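PDB 1LQT: NADPH-ferredoxin reductase FprA from Mycobacterium tuberculosis, which transfers electrons between NADPH and ferredoxin through a bound FAD and may supply electrons to cytochrome P450 systems. Local coordinates for residues S14-A19 and T44-V49; S51-A54 and K59-S62; P227-G232 and F269-S274. All blocks are in the same frame, centred on the assembly; numbering follows the deposited sequence. Where two conformers were deposited one is given.

Contact 1: residues S14-A19 and T44-V49; sequences SAFFAA and TPWGLV. With FAD (flavin-adenine dinucleotide), chain H.
Trp-46 sets its indole with CG anti to the carbonyl carbon (chi1 -52°), and Phe-16 swings its ring out of helix 13-28 with chi1 at -88°; together these rotations bring Phe-16 CE2 to 4.0 Å from Trp-46 CD1. The pair is an offset edge-to-face stack. The phenyl centroid lies 5.9 Å from that of the indole five-membered ring, the planes are inclined at 65°, and the edge of Trp-46 is turned toward the face of Phe-16. Pro-45 CG rests over one face of the indole, offset toward its rim. Phe-67 stacks on Phe-16 and Trp-423 meets Trp-46 edge-to-face, which makes the pair part of a longer aromatic cluster. Direct burial between the segments is small, 81 Å², and both segments also bind the FAD pyrophosphate. Segment 14-19 opens the helix that follows the glycine-rich, dinucleotide-binding turn of a Rossmann-type fold, after strand 4-9. Ser-14 grips one phosphate oxygen twice, its N lying 3.0 Å and its OG 2.7 Å from FAD O1P. From the other segment, Leu-48 N donates a nearly straight bond of 3.0 Å to FAD O2A on the second phosphorus, and the Leu-48 side chain packs against the ribityl hydroxyls. Gly-47, the N-cap residue of helix 48-51, has positive phi and brings its CA to 3.2 Å from FAD O3B.

Contact 2: residues S51-A54 and K59-S62; sequences SGVA and KIKS. With FAD (flavin-adenine dinucleotide), chain H; ACT (acetate ion), chain E.
Val-53 and Lys-61 are joined by the polar part of this contact, a hydrogen bond in which Lys-61 NZ donates to Val-53 O over 2.9 Å. The C=O...N angle is 123°, and the ammonium nitrogen stands 43° out of the carbonyl plane instead of lying in it. The lysine chain runs extended from CG to CE and then bends at its last torsion (chi4 -84°), which turns NZ in toward the carbonyl while CE passes 3.7 Å from Ala-54 O. A second bond, to Val-49 O, means that the one ammonium group ties together two carbonyls of the chain just after the pyrophosphate site. Val-53 O also accepts a hydrogen bond from Asn-133 ND2.

The apolar part is centred on Val-53, whose CB points at the 59-62 segment. Its CG1 meets Ile-60 CD1 at 3.5 Å, tighter than usual carbon packing, though Ile-60 is modelled in two conformers and the closeness is therefore doubtful. Lys-61 adds the aliphatic part of its chain, with CG 3.9 Å from Val-53 CG1.

Contacts with the bound groups form a third class. Lys-59 N donates to the O atom of an acetate, probably from the crystallisation liquor, at 2.9 Å, and the lysine side chain lies alongside that ion. On the flavin, Val-53 CG2 sits 3.6 Å from FAD N5 and Gly-52 O lies 3.4 Å from the C7M methyl. Gly-52, Val-53 and Ile-60 thus line the isoalloxazine pocket of a ferredoxin-NADP reductase, in the loop between helices 48-51 and 64-71.

Contact 3: residues P227-G232 and F269-S274; sequences PAELDG and FRFLTS
Glu-229 reaches across to the turn at Phe-271 with its carboxylate inclined at 44° to the phenyl ring and at 46° to the guanidinium of Arg-270, so it lies flat against neither. OE1 sits at the edge of the Phe-271 ring, in its plane, 3.5 Å from Phe-271 CD2. The same oxygen accepts the backbone Phe-271 N at 2.8 Å; this N-H comes from above the carboxylate plane, 48° out of it. The acid chain gets there through a bend at chi2, which turns the carboxylate toward Phe-271 N and leaves CG 3.8 Å from Phe-269 O.

OE2 takes the other direction, toward Arg-270. The salt bridge to Arg-270 NE is long at 3.9 Å, and a water also links the two: it donates to OE2 and to Phe-271 O, and accepts from Arg-270 NE at 2.9 Å, lying in the plane of the guanidinium at its edge. Each carboxylate oxygen accepts a hydrogen bond, OE1 from Phe-271 N and OE2 from the water, which would be expected to restrict its rotation. Arg-270, bent at chi2 and chi3, forms its stronger charge pair with Glu-311 through NH2. Phe-271 O also receives Thr-273 OG1 at 2.8 Å, a bond that spans the turn where the chain leaves one strand for the next.

The 3-10 turn 227-230, following edge strand 221-224 of the parallel sheet, is in this way fastened to the passage from strand 265-270 of that sheet into strand 273-279 of the antiparallel one, while Leu-230 packs on helix 243-256 and Phe-271 touches Asn-155, which probably binds NADP(+).

Along the chain the three contacts come in series. Contacts 1 and 2 are neighbours, their centres about 12 Å apart, and they touch: Leu-48 O lies 2.9 Å from Val-53 N, a probable hydrogen bond. Both border FAD, contact 1 at the pyrophosphate and contact 2 at the isoalloxazine, so helix 48-51 and the loop after it lead from the pyrophosphate to the flavin. Contact 3 is remote, its centre about 38 Å from that of contact 1 and about 30 Å from that of contact 2. It lies toward one edge of the six-stranded parallel sheet, where the chain passes to the antiparallel one; the glycine-rich turn of that parallel sheet meets the NADP derivative. The set therefore samples both dinucleotide-binding regions.

Contact 1: residues S14-A19 and T44-V49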
loop_
_atom_site.group_PDB
_atom_site.type_symbol
_atom_site.label_atom_id
_atom_site.label_comp_id
_atom_site.label_asym_id
_atom_site.label_seq_id
_atom_site.Cartn_x
_atom_site.Cartn_y
_atom_site.Cartn_z
ATOM N N SER A 14 1.118 -10.817 0.863
ATOM C CA SER A 14 1.804 -11.772 0.002
ATOM C C SER A 14 2.723 -12.686 0.817
ATOM O O SER A 14 2.785 -13.878 0.550
ATOM C CB SER A 14 2.532 -11.075 -1.149
ATOM O OG SER A 14 3.670 -10.348 -0.756
ATOM N N ALA A 15 3.384 -12.131 1.818
ATOM C CA ALA A 15 4.211 -12.917 2.725
ATOM C C ALA A 15 3.400 -13.981 3.448
ATOM O O ALA A 15 3.809 -15.134 3.539
ATOM C CB ALA A 15 4.878 -12.004 3.718
ATOM N N PHE A 16 2.261 -13.575 4.009
ATOM C CA PHE A 16 1.441 -14.523 4.758
ATOM C C PHE A 16 0.766 -15.560 3.901
ATOM O O PHE A 16 0.616 -16.724 4.320
ATOM C CB PHE A 16 0.440 -13.805 5.669
ATOM C CG PHE A 16 1.026 -13.497 6.998
ATOM C CD1 PHE A 16 1.158 -14.513 7.939
ATOM C CD2 PHE A 16 1.472 -12.224 7.334
ATOM C CE1 PHE A 16 1.729 -14.255 9.170
ATOM C CE2 PHE A 16 2.052 -11.998 8.554
ATOM C CZ PHE A 16 2.184 -13.003 9.456
ATOM N N PHE A 17 0.376 -15.195 2.682
ATOM C CA PHE A 17 -0.158 -16.187 1.769
ATOM C C PHE A 17 0.941 -17.174 1.359
ATOM O O PHE A 17 0.707 -18.383 1.299
ATOM C CB PHE A 17 -0.799 -15.528 0.550
ATOM C CG PHE A 17 -2.087 -14.745 0.856
ATOM C CD1 PHE A 17 -3.080 -15.239 1.663
ATOM C CD2 PHE A 17 -2.291 -13.517 0.269
ATOM C CE1 PHE A 17 -4.214 -14.512 1.898
ATOM C CE2 PHE A 17 -3.458 -12.814 0.509
ATOM C CZ PHE A 17 -4.393 -13.315 1.301
ATOM N N ALA A 18 2.143 -16.673 1.139
ATOM C CA ALA A 18 3.258 -17.568 0.827
ATOM C C ALA A 18 3.518 -18.528 1.990
ATOM O O ALA A 18 3.720 -19.715 1.791
ATOM C CB ALA A 18 4.500 -16.765 0.495
ATOM N N ALA A 19 3.529 -17.978 3.208
ATOM C CA ALA A 19 3.756 -18.813 4.385
ATOM C C ALA A 19 2.722 -19.915 4.465
ATOM O O ALA A 19 3.050 -21.087 4.699
ATOM C CB ALA A 19 3.744 -17.971 5.644
ATOM N N THR A 44 5.888 -4.221 13.687
ATOM C CA THR A 44 4.541 -4.730 13.552
ATOM C C THR A 44 4.370 -5.443 12.218
ATOM O O THR A 44 4.869 -4.947 11.216
ATOM C CB THR A 44 3.532 -3.574 13.629
ATOM O OG1 THR A 44 3.799 -2.648 12.555
ATOM C CG2 THR A 44 3.649 -2.775 14.915
ATOM N N PRO A 45 3.627 -6.545 12.202
ATOM C CA PRO A 45 3.346 -7.274 10.965
ATOM C C PRO A 45 2.177 -6.656 10.217
ATOM O O PRO A 45 1.547 -5.687 10.652
ATOM C CB PRO A 45 2.982 -8.666 11.481
ATOM C CG PRO A 45 2.236 -8.352 12.776
ATOM C CD PRO A 45 3.010 -7.208 13.363
ATOM N N TRP A 46 1.917 -7.260 9.058
ATOM C CA TRP A 46 0.702 -7.105 8.253
ATOM C C TRP A 46 0.811 -6.124 7.091
ATOM O O TRP A 46 -0.101 -6.014 6.288
ATOM C CB TRP A 46 -0.575 -6.877 9.073
ATOM C CG TRP A 46 -0.793 -7.921 10.169
ATOM C CD1 TRP A 46 -0.256 -9.205 10.254
ATOM C CD2 TRP A 46 -1.626 -7.773 11.301
ATOM N NE1 TRP A 46 -0.685 -9.814 11.396
ATOM C CE2 TRP A 46 -1.508 -8.950 12.072
ATOM C CE3 TRP A 46 -2.442 -6.747 11.778
ATOM C CZ2 TRP A 46 -2.218 -9.135 13.271
ATOM C CZ3 TRP A 46 -3.135 -6.935 12.951
ATOM C CH2 TRP A 46 -2.998 -8.104 13.698
ATOM N N GLY A 47 1.927 -5.429 6.984
ATOM C CA GLY A 47 2.163 -4.558 5.855
ATOM C C GLY A 47 1.055 -3.555 5.698
ATOM O O GLY A 47 0.612 -2.911 6.651
ATOM N N LEU A 48 0.602 -3.376 4.470
ATOM C CA LEU A 48 -0.423 -2.376 4.147
ATOM C C LEU A 48 -1.772 -2.744 4.743
ATOM O O LEU A 48 -2.640 -1.873 4.824
ATOM C CB LEU A 48 -0.537 -2.173 2.649
ATOM C CG LEU A 48 0.625 -1.438 1.982
ATOM C CD1 LEU A 48 0.472 -1.532 0.476
ATOM C CD2 LEU A 48 0.683 0.018 2.409
ATOM N N VAL A 49 -1.998 -3.980 5.194
ATOM C CA VAL A 49 -3.265 -4.239 5.875
ATOM C C VAL A 49 -3.353 -3.323 7.107
ATOM O O VAL A 49 -4.426 -2.827 7.437
ATOM C CB VAL A 49 -3.429 -5.719 6.226
ATOM C CG1 VAL A 49 -4.587 -5.980 7.162
ATOM C CG2 VAL A 49 -3.566 -6.546 4.971
HETATM P PA FAD H . 2.784 -4.937 1.643
HETATM O O1A FAD H . 3.255 -3.574 1.331
HETATM O O2A FAD H . 1.440 -5.140 2.238
HETATM O O5B FAD H . 3.829 -5.625 2.640
HETATM C C5B FAD H . 5.236 -5.447 2.437
HETATM C C4B FAD H . 5.901 -5.684 3.787
HETATM O O4B FAD H . 7.301 -5.803 3.549
HETATM C C3B FAD H . 5.713 -4.536 4.786
HETATM O O3B FAD H . 5.316 -4.994 6.058
HETATM C C2B FAD H . 7.067 -3.878 4.794
HETATM O O2B FAD H . 7.391 -3.152 5.958
HETATM C C1B FAD H . 7.992 -5.076 4.546
HETATM N N9A FAD H . 9.310 -4.734 4.028
HETATM C C8A FAD H . 9.578 -3.898 2.978
HETATM N N7A FAD H . 10.879 -3.804 2.736
HETATM C C5A FAD H . 11.476 -4.591 3.702
HETATM C C6A FAD H . 12.819 -4.873 3.963
HETATM N N6A FAD H . 13.827 -4.418 3.235
HETATM N N1A FAD H . 13.079 -5.713 5.002
HETATM C C2A FAD H . 12.048 -6.234 5.721
HETATM N N3A FAD H . 10.743 -6.010 5.521
HETATM C C4A FAD H . 10.508 -5.181 4.499
HETATM N N1 FAD H . -6.627 -3.866 -0.644
HETATM C C2 FAD H . -7.871 -4.286 -0.277
HETATM O O2 FAD H . -8.250 -5.416 -0.519
HETATM N N3 FAD H . -8.717 -3.391 0.358
HETATM C C4 FAD H . -8.358 -2.127 0.723
HETATM O O4 FAD H . -9.158 -1.381 1.331
HETATM C C4X FAD H . -7.061 -1.720 0.390
HETATM N N5 FAD H . -6.611 -0.467 0.742
HETATM C C5X FAD H . -5.352 -0.068 0.373
HETATM C C6 FAD H . -4.909 1.190 0.697
HETATM C C7 FAD H . -3.677 1.667 0.283
HETATM C C7M FAD H . -3.226 3.046 0.677
HETATM C C8 FAD H . -2.854 0.813 -0.461
HETATM C C8M FAD H . -1.515 1.284 -0.959
HETATM C C9 FAD H . -3.278 -0.475 -0.778
HETATM C C9A FAD H . -4.523 -0.934 -0.371
HETATM N N10 FAD H . -4.979 -2.215 -0.698
HETATM C C10 FAD H . -6.230 -2.618 -0.301
HETATM C "C1'" FAD H . -4.123 -3.191 -1.432
HETATM C "C2'" FAD H . -3.267 -4.016 -0.471
HETATM O "O2'" FAD H . -2.687 -3.140 0.462
HETATM C "C3'" FAD H . -2.172 -4.759 -1.260
HETATM O "O3'" FAD H . -2.750 -5.673 -2.188
HETATM C "C4'" FAD H . -1.250 -5.644 -0.423
HETATM O "O4'" FAD H . -1.012 -5.080 0.864
HETATM C "C5'" FAD H . 0.078 -5.868 -1.147
HETATM O "O5'" FAD H . 0.759 -6.867 -0.376
HETATM P P FAD H . 2.332 -7.076 -0.364
HETATM O O1P FAD H . 2.531 -8.224 0.550
HETATM O O2P FAD H . 2.922 -7.164 -1.734
HETATM O O3P FAD H . 2.949 -5.751 0.252
#

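Contact 2: residues S51-A54 and K59-S62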
loop_
_atom_site.group_PDB
_atom_site.type_symbol
_atom_site.label_atom_id
_atom_site.label_comp_id
_atom_site.label_asym_id
_atom_site.label_seq_id
_atom_site.Cartn_x
_atom_site.Cartn_y
_atom_site.Cartn_z
ATOM N N SER A 51 -0.931 -0.554 7.606
ATOM C CA SER A 51 -0.477 0.808 7.357
ATOM C C SER A 51 -1.039 1.496 6.128
ATOM O O SER A 51 -0.787 2.677 5.951
ATOM C CB SER A 51 1.024 0.857 7.289
ATOM O OG SER A 51 1.534 0.300 6.086
ATOM N N GLY A 52 -1.751 0.747 5.307
ATOM C CA GLY A 52 -2.278 1.256 4.054
ATOM C C GLY A 52 -3.782 1.404 4.040
ATOM O O GLY A 52 -4.294 2.495 3.879
ATOM N N VAL A 53 -4.478 0.301 4.262
ATOM C CA VAL A 53 -5.918 0.295 4.320
ATOM C C VAL A 53 -6.366 1.440 5.216
ATOM O O VAL A 53 -5.851 1.633 6.324
ATOM C CB VAL A 53 -6.455 -1.064 4.819
ATOM C CG1 VAL A 53 -7.955 -1.011 4.960
ATOM C CG2 VAL A 53 -6.050 -2.197 3.888
ATOM N N ALA A 54 -7.328 2.216 4.743
ATOM C CA ALA A 54 -7.737 3.407 5.427
ATOM C C ALA A 54 -8.345 3.118 6.795
ATOM O O ALA A 54 -8.958 2.073 6.995
ATOM C CB ALA A 54 -8.733 4.149 4.568
ATOM N N LYS A 59 -13.216 -3.127 8.131
ATOM C CA LYS A 59 -13.683 -4.462 7.860
ATOM C C LYS A 59 -12.693 -5.305 7.117
ATOM O O LYS A 59 -12.500 -6.458 7.455
ATOM C CB LYS A 59 -15.004 -4.435 7.100
ATOM C CG LYS A 59 -16.113 -3.776 7.783
ATOM C CD LYS A 59 -17.326 -3.608 6.850
ATOM C CE LYS A 59 -18.434 -2.826 7.510
ATOM N NZ LYS A 59 -19.637 -2.826 6.634
ATOM N N ILE A 60 -12.028 -4.791 6.110
ATOM C CA ILE A 60 -11.137 -5.721 5.416
ATOM C C ILE A 60 -9.885 -6.041 6.201
ATOM O O ILE A 60 -9.238 -7.022 5.940
ATOM C CB ILE A 60 -10.789 -5.246 4.066
ATOM C CG1 ILE A 60 -10.207 -3.860 4.168
ATOM C CG2 ILE A 60 -12.014 -5.261 3.196
ATOM C CD1 ILE A 60 -9.144 -3.754 3.223
ATOM N N LYS A 61 -9.576 -5.233 7.204
ATOM C CA LYS A 61 -8.414 -5.534 8.045
ATOM C C LYS A 61 -8.563 -6.837 8.812
ATOM O O LYS A 61 -7.589 -7.376 9.305
ATOM C CB LYS A 61 -8.115 -4.373 8.987
ATOM C CG LYS A 61 -7.748 -3.061 8.324
ATOM C CD LYS A 61 -7.518 -1.968 9.345
ATOM C CE LYS A 61 -7.156 -0.647 8.752
ATOM N NZ LYS A 61 -5.701 -0.421 8.419
ATOM N N SER A 62 -9.780 -7.355 8.911
ATOM C CA SER A 62 -10.015 -8.605 9.611
ATOM C C SER A 62 -9.283 -9.777 8.992
ATOM O O SER A 62 -9.191 -10.823 9.622
ATOM C CB SER A 62 -11.519 -8.912 9.658
ATOM O OG SER A 62 -11.998 -9.141 8.350
HETATM P PA FAD H . 2.784 -4.937 1.643
HETATM O O1A FAD H . 3.255 -3.574 1.331
HETATM O O2A FAD H . 1.440 -5.140 2.238
HETATM O O5B FAD H . 3.829 -5.625 2.640
HETATM C C5B FAD H . 5.236 -5.447 2.437
HETATM C C4B FAD H . 5.901 -5.684 3.787
HETATM O O4B FAD H . 7.301 -5.803 3.549
HETATM C C3B FAD H . 5.713 -4.536 4.786
HETATM O O3B FAD H . 5.316 -4.994 6.058
HETATM C C2B FAD H . 7.067 -3.878 4.794
HETATM O O2B FAD H . 7.391 -3.152 5.958
HETATM C C1B FAD H . 7.992 -5.076 4.546
HETATM N N9A FAD H . 9.310 -4.734 4.028
HETATM C C8A FAD H . 9.578 -3.898 2.978
HETATM N N7A FAD H . 10.879 -3.804 2.736
HETATM C C5A FAD H . 11.476 -4.591 3.702
HETATM C C6A FAD H . 12.819 -4.873 3.963
HETATM N N6A FAD H . 13.827 -4.418 3.235
HETATM N N1A FAD H . 13.079 -5.713 5.002
HETATM C C2A FAD H . 12.048 -6.234 5.721
HETATM N N3A FAD H . 10.743 -6.010 5.521
HETATM C C4A FAD H . 10.508 -5.181 4.499
HETATM N N1 FAD H . -6.627 -3.866 -0.644
HETATM C C2 FAD H . -7.871 -4.286 -0.277
HETATM O O2 FAD H . -8.250 -5.416 -0.519
HETATM N N3 FAD H . -8.717 -3.391 0.358
HETATM C C4 FAD H . -8.358 -2.127 0.723
HETATM O O4 FAD H . -9.158 -1.381 1.331
HETATM C C4X FAD H . -7.061 -1.720 0.390
HETATM N N5 FAD H . -6.611 -0.467 0.742
HETATM C C5X FAD H . -5.352 -0.068 0.373
HETATM C C6 FAD H . -4.909 1.190 0.697
HETATM C C7 FAD H . -3.677 1.667 0.283
HETATM C C7M FAD H . -3.226 3.046 0.677
HETATM C C8 FAD H . -2.854 0.813 -0.461
HETATM C C8M FAD H . -1.515 1.284 -0.959
HETATM C C9 FAD H . -3.278 -0.475 -0.778
HETATM C C9A FAD H . -4.523 -0.934 -0.371
HETATM N N10 FAD H . -4.979 -2.215 -0.698
HETATM C C10 FAD H . -6.230 -2.618 -0.301
HETATM C "C1'" FAD H . -4.123 -3.191 -1.432
HETATM C "C2'" FAD H . -3.267 -4.016 -0.471
HETATM O "O2'" FAD H . -2.687 -3.140 0.462
HETATM C "C3'" FAD H . -2.172 -4.759 -1.260
HETATM O "O3'" FAD H . -2.750 -5.673 -2.188
HETATM C "C4'" FAD H . -1.250 -5.644 -0.423
HETATM O "O4'" FAD H . -1.012 -5.080 0.864
HETATM C "C5'" FAD H . 0.078 -5.868 -1.147
HETATM O "O5'" FAD H . 0.759 -6.867 -0.376
HETATM P P FAD H . 2.332 -7.076 -0.364
HETATM O O1P FAD H . 2.531 -8.224 0.550
HETATM O O2P FAD H . 2.922 -7.164 -1.734
HETATM O O3P FAD H . 2.949 -5.751 0.252
HETATM C C ACT E . -14.810 -1.253 5.674
HETATM O O ACT E . -14.910 -1.115 6.889
HETATM O OXT ACT E . -15.636 -0.665 4.955
HETATM C CH3 ACT E . -13.760 -2.088 5.054
#

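Contact 3: residues P227-G232 and F269-S274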
loop_
_atom_site.group_PDB
_atom_site.type_symbol
_atom_site.label_atom_id
_atom_site.label_comp_id
_atom_site.label_asym_id
_atom_site.label_seq_id
_atom_site.Cartn_x
_atom_site.Cartn_y
_atom_site.Cartn_z
ATOM N N PRO A 227 -21.718 17.921 -14.923
ATOM C CA PRO A 227 -22.237 17.079 -15.990
ATOM C C PRO A 227 -21.341 17.014 -17.232
ATOM O O PRO A 227 -21.321 15.992 -17.904
ATOM C CB PRO A 227 -23.587 17.719 -16.293
ATOM C CG PRO A 227 -24.007 18.218 -14.984
ATOM C CD PRO A 227 -22.764 18.788 -14.350
ATOM N N ALA A 228 -20.617 18.077 -17.538
ATOM C CA ALA A 228 -19.730 18.096 -18.687
ATOM C C ALA A 228 -18.635 17.045 -18.603
ATOM O O ALA A 228 -18.081 16.666 -19.619
ATOM C CB ALA A 228 -19.094 19.463 -18.862
ATOM N N GLU A 229 -18.302 16.596 -17.395
ATOM C CA GLU A 229 -17.301 15.557 -17.233
ATOM C C GLU A 229 -17.754 14.229 -17.848
ATOM O O GLU A 229 -16.950 13.351 -18.074
ATOM C CB GLU A 229 -16.963 15.342 -15.758
ATOM C CG GLU A 229 -16.348 16.534 -15.066
ATOM C CD GLU A 229 -14.966 16.904 -15.531
ATOM O OE1 GLU A 229 -14.233 16.017 -15.960
ATOM O OE2 GLU A 229 -14.607 18.096 -15.447
ATOM N N LEU A 230 -19.053 14.087 -18.070
ATOM C CA LEU A 230 -19.626 12.890 -18.620
ATOM C C LEU A 230 -20.003 13.066 -20.084
ATOM O O LEU A 230 -20.493 12.117 -20.702
ATOM C CB LEU A 230 -20.818 12.420 -17.795
ATOM C CG LEU A 230 -20.417 12.003 -16.377
ATOM C CD1 LEU A 230 -21.588 11.739 -15.515
ATOM C CD2 LEU A 230 -19.552 10.757 -16.404
ATOM N N ASP A 231 -19.773 14.225 -20.689
ATOM C CA ASP A 231 -20.068 14.362 -22.115
ATOM C C ASP A 231 -19.105 13.489 -22.885
ATOM O O ASP A 231 -17.901 13.459 -22.623
ATOM C CB ASP A 231 -19.894 15.822 -22.550
ATOM C CG ASP A 231 -20.245 16.083 -23.988
ATOM O OD1 ASP A 231 -21.047 15.293 -24.567
ATOM O OD2 ASP A 231 -19.727 17.066 -24.543
ATOM N N GLY A 232 -19.642 12.714 -23.813
ATOM C CA GLY A 232 -18.849 11.791 -24.598
ATOM C C GLY A 232 -18.582 10.475 -23.896
ATOM O O GLY A 232 -17.870 9.645 -24.451
ATOM N N PHE A 269 -14.616 16.025 -8.747
ATOM C CA PHE A 269 -13.910 15.186 -9.717
ATOM C C PHE A 269 -13.733 15.945 -11.022
ATOM O O PHE A 269 -14.691 16.378 -11.631
ATOM C CB PHE A 269 -14.675 13.900 -10.011
ATOM C CG PHE A 269 -14.665 12.903 -8.867
ATOM C CD1 PHE A 269 -15.506 13.059 -7.796
ATOM C CD2 PHE A 269 -13.811 11.835 -8.879
ATOM C CE1 PHE A 269 -15.505 12.158 -6.752
ATOM C CE2 PHE A 269 -13.795 10.928 -7.848
ATOM C CZ PHE A 269 -14.631 11.092 -6.779
ATOM N N ARG A 270 -12.472 16.044 -11.444
ATOM C CA ARG A 270 -12.089 16.614 -12.740
ATOM C C ARG A 270 -11.344 15.535 -13.520
ATOM O O ARG A 270 -10.397 14.967 -13.013
ATOM C CB ARG A 270 -11.157 17.795 -12.527
ATOM C CG ARG A 270 -11.841 19.041 -12.007
ATOM C CD ARG A 270 -12.546 19.856 -13.054
ATOM N NE ARG A 270 -11.674 20.295 -14.136
ATOM C CZ ARG A 270 -10.865 21.360 -14.133
ATOM N NH1 ARG A 270 -10.784 22.196 -13.117
ATOM N NH2 ARG A 270 -10.164 21.627 -15.210
ATOM N N PHE A 271 -11.805 15.224 -14.710
ATOM C CA PHE A 271 -11.170 14.265 -15.575
ATOM C C PHE A 271 -10.485 15.005 -16.723
ATOM O O PHE A 271 -10.596 16.210 -16.878
ATOM C CB PHE A 271 -12.166 13.238 -16.090
ATOM C CG PHE A 271 -12.825 12.449 -14.995
ATOM C CD1 PHE A 271 -12.254 11.280 -14.515
ATOM C CD2 PHE A 271 -13.990 12.881 -14.413
ATOM C CE1 PHE A 271 -12.857 10.557 -13.518
ATOM C CE2 PHE A 271 -14.591 12.158 -13.412
ATOM C CZ PHE A 271 -14.024 10.984 -12.958
ATOM N N LEU A 272 -9.715 14.251 -17.509
ATOM C CA LEU A 272 -9.009 14.759 -18.679
ATOM C C LEU A 272 -8.185 16.009 -18.329
ATOM O O LEU A 272 -8.125 16.986 -19.072
ATOM C CB LEU A 272 -9.958 15.029 -19.830
ATOM C CG LEU A 272 -10.650 13.790 -20.346
ATOM C CD1 LEU A 272 -11.693 14.101 -21.388
ATOM C CD2 LEU A 272 -9.656 12.791 -20.910
ATOM N N THR A 273 -7.489 15.923 -17.196
ATOM C CA THR A 273 -6.735 17.040 -16.660
ATOM C C THR A 273 -5.427 16.511 -16.079
ATOM O O THR A 273 -5.445 15.556 -15.322
ATOM C CB THR A 273 -7.548 17.774 -15.584
ATOM O OG1 THR A 273 -8.783 18.200 -16.120
ATOM C CG2 THR A 273 -6.826 19.001 -15.090
ATOM N N SER A 274 -4.330 17.196 -16.384
ATOM C CA SER A 274 -3.028 16.857 -15.838
ATOM C C SER A 274 -2.441 18.029 -15.080
ATOM O O SER A 274 -2.579 19.178 -15.472
ATOM C CB SER A 274 -2.048 16.467 -16.948
ATOM O OG SER A 274 -2.324 15.202 -17.473
HETATM O O HOH W 1 -12.157 18.471 -16.390
#